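Local coordinates for protein HIT family hydrolase (Legionella pneumophila subsp. pneumophila, PDB 6D6J) that probably hydrolyses nucleotide-type substrates as a zinc-binding member of the histidine triad (HIT) family, at residues B[70-75]-B[106-111]. Residues are numbered along the deposited sequence; the frame is centred on the assembly and turned at random.
Sequences NILIRA and IHLHLL
Leu108 reaches from its strand onto the helix, touching Ile71, Leu72 and Ala75. Its CB lies 3.8 Å from CG2 of Ile71, the two side chains lying alongside each other and pointing opposite ways. A chi1 of -179° sets CG anti to the backbone N and carries the branch over to the helix. From CG it is CD2, rather than CD1, that makes the contacts there: CD2 of Leu108 is 3.6 Å from the CB of Ala75, 3.7 Å from the CA of Leu72 and 4.0 Å from Ile71 CG2. The small methyl of Ala75, one turn on from Ile71, leaves the branched tip close to the helix backbone. CD1 of Leu72 lies 4.2 Å from CD2 of Leu108, and Leu72 also packs on Leu91 of strand 89-95. Helix 62-81 thus packs on one face of the antiparallel sheet, running nearly parallel to strand 108-111, the short axes 15° apart and 9.6 Å at their closest, as expected of the HIT fold. Leu108 belongs to the predicted histidine triad motif, in which hydrophobic residues separate the histidines: Leu108 and Leu110 face the helix, whereas His107, the predicted nucleotidylated residue, and His109 start out on the other face. There ND1 of His109 is hydrogen-bonded to NE2 of His45, and its ring meets Trp118 of the second subunit. Further along the strand, Leu110 places CD2 3.7 Å from the carbonyl O of Ala75, and the same leucine also touches Leu78 and Ala79 of the next turn, its branched, apolar side chain suiting a buried position between helix and sheet. Beta-branching at Ile71 gives it two arms, with CG2 against Leu108, and its side chain also packs on Pro50 of strand 44-50.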
loop_
_atom_site.group_PDB
_atom_site.type_symbol
_atom_site.label_atom_id
_atom_site.label_comp_id
_atom_site.label_asym_id
_atom_site.label_seq_id
_atom_site.Cartn_x
_atom_site.Cartn_y
_atom_site.Cartn_z
ATOM N N ASN B 70 -10.798 2.370 -0.939
ATOM C CA ASN B 70 -11.436 1.779 -2.109
ATOM C C ASN B 70 -10.453 1.592 -3.255
ATOM O O ASN B 70 -10.618 0.669 -4.064
ATOM C CB ASN B 70 -12.655 2.602 -2.517
ATOM C CG ASN B 70 -13.825 2.367 -1.591
ATOM O OD1 ASN B 70 -13.859 1.366 -0.869
ATOM N ND2 ASN B 70 -14.758 3.287 -1.580
ATOM N N ILE B 71 -9.414 2.424 -3.322
ATOM C CA ILE B 71 -8.322 2.182 -4.264
ATOM C C ILE B 71 -7.635 0.861 -3.946
ATOM O O ILE B 71 -7.333 0.064 -4.846
ATOM C CB ILE B 71 -7.361 3.382 -4.243
ATOM C CG1 ILE B 71 -8.012 4.568 -4.958
ATOM C CG2 ILE B 71 -6.002 3.028 -4.838
ATOM C CD1 ILE B 71 -7.324 5.885 -4.684
ATOM N N LEU B 72 -7.389 0.605 -2.661
ATOM C CA LEU B 72 -6.778 -0.648 -2.230
ATOM C C LEU B 72 -7.687 -1.839 -2.522
ATOM O O LEU B 72 -7.232 -2.863 -3.054
ATOM C CB LEU B 72 -6.447 -0.540 -0.743
ATOM C CG LEU B 72 -5.956 -1.794 -0.044
ATOM C CD1 LEU B 72 -4.722 -2.355 -0.711
ATOM C CD2 LEU B 72 -5.658 -1.482 1.418
ATOM N N ILE B 73 -8.983 -1.709 -2.229
ATOM C CA ILE B 73 -9.920 -2.784 -2.532
ATOM C C ILE B 73 -9.976 -3.038 -4.033
ATOM O O ILE B 73 -9.965 -4.191 -4.477
ATOM C CB ILE B 73 -11.300 -2.464 -1.936
ATOM C CG1 ILE B 73 -11.233 -2.479 -0.402
ATOM C CG2 ILE B 73 -12.351 -3.469 -2.427
ATOM C CD1 ILE B 73 -12.402 -1.772 0.268
ATOM N N ARG B 74 -10.019 -1.976 -4.842
ATOM C CA ARG B 74 -10.025 -2.180 -6.283
ATOM C C ARG B 74 -8.744 -2.865 -6.743
ATOM O O ARG B 74 -8.790 -3.745 -7.616
ATOM C CB ARG B 74 -10.252 -0.864 -7.021
ATOM C CG ARG B 74 -10.202 -1.002 -8.562
ATOM C CD ARG B 74 -11.124 -2.120 -9.076
ATOM N NE ARG B 74 -12.493 -1.970 -8.583
ATOM C CZ ARG B 74 -13.478 -2.833 -8.807
ATOM N NH1 ARG B 74 -13.240 -3.958 -9.478
ATOM N NH2 ARG B 74 -14.690 -2.592 -8.315
ATOM N N ALA B 75 -7.594 -2.507 -6.154
ATOM C CA ALA B 75 -6.356 -3.184 -6.542
ATOM C C ALA B 75 -6.417 -4.690 -6.299
ATOM O O ALA B 75 -5.943 -5.471 -7.134
ATOM C CB ALA B 75 -5.161 -2.586 -5.819
ATOM N N ILE B 106 -1.780 10.752 -6.265
ATOM C CA ILE B 106 -1.610 9.472 -5.586
ATOM C C ILE B 106 -1.898 8.309 -6.529
ATOM O O ILE B 106 -2.782 8.362 -7.398
ATOM C CB ILE B 106 -2.390 9.370 -4.262
ATOM C CG1 ILE B 106 -3.888 9.548 -4.468
ATOM C CG2 ILE B 106 -1.883 10.375 -3.262
ATOM C CD1 ILE B 106 -4.684 9.274 -3.202
ATOM N N HIS B 107 -1.130 7.238 -6.346
ATOM C CA HIS B 107 -1.261 6.050 -7.173
ATOM C C HIS B 107 -0.795 4.851 -6.374
ATOM O O HIS B 107 0.250 4.885 -5.724
ATOM C CB HIS B 107 -0.474 6.165 -8.489
ATOM C CG HIS B 107 0.940 6.640 -8.327
ATOM N ND1 HIS B 107 1.253 7.954 -8.049
ATOM C CD2 HIS B 107 2.122 5.998 -8.487
ATOM C CE1 HIS B 107 2.567 8.096 -8.010
ATOM N NE2 HIS B 107 3.120 6.922 -8.262
ATOM N N LEU B 108 -1.574 3.789 -6.431
ATOM C CA LEU B 108 -1.185 2.512 -5.845
ATOM C C LEU B 108 -0.572 1.645 -6.942
ATOM O O LEU B 108 -1.203 1.413 -7.984
ATOM C CB LEU B 108 -2.415 1.824 -5.255
ATOM C CG LEU B 108 -2.196 0.476 -4.565
ATOM C CD1 LEU B 108 -1.141 0.612 -3.478
ATOM C CD2 LEU B 108 -3.512 0.029 -3.943
ATOM N N HIS B 109 0.653 1.164 -6.709
ATOM C CA HIS B 109 1.293 0.242 -7.639
ATOM C C HIS B 109 0.861 -1.181 -7.331
ATOM O O HIS B 109 0.861 -1.599 -6.168
ATOM C CB HIS B 109 2.810 0.262 -7.467
ATOM C CG HIS B 109 3.457 1.563 -7.781
ATOM N ND1 HIS B 109 3.949 1.866 -9.035
ATOM C CD2 HIS B 109 3.745 2.620 -6.987
ATOM C CE1 HIS B 109 4.473 3.079 -9.007
ATOM N NE2 HIS B 109 4.384 3.545 -7.771
ATOM N N LEU B 110 0.530 -1.932 -8.380
ATOM C CA LEU B 110 0.219 -3.355 -8.285
ATOM C C LEU B 110 1.225 -4.082 -9.168
ATOM O O LEU B 110 1.219 -3.903 -10.393
ATOM C CB LEU B 110 -1.216 -3.604 -8.746
ATOM C CG LEU B 110 -1.634 -5.035 -9.103
ATOM C CD1 LEU B 110 -1.364 -6.030 -7.996
ATOM C CD2 LEU B 110 -3.104 -5.040 -9.489
ATOM N N LEU B 111 2.103 -4.871 -8.553
ATOM C CA LEU B 111 3.200 -5.537 -9.260
ATOM C C LEU B 111 3.075 -7.043 -9.092
ATOM O O LEU B 111 2.946 -7.535 -7.965
ATOM C CB LEU B 111 4.555 -5.115 -8.678
ATOM C CG LEU B 111 4.859 -3.618 -8.690
ATOM C CD1 LEU B 111 4.705 -3.014 -7.302
ATOM C CD2 LEU B 111 6.261 -3.352 -9.250
#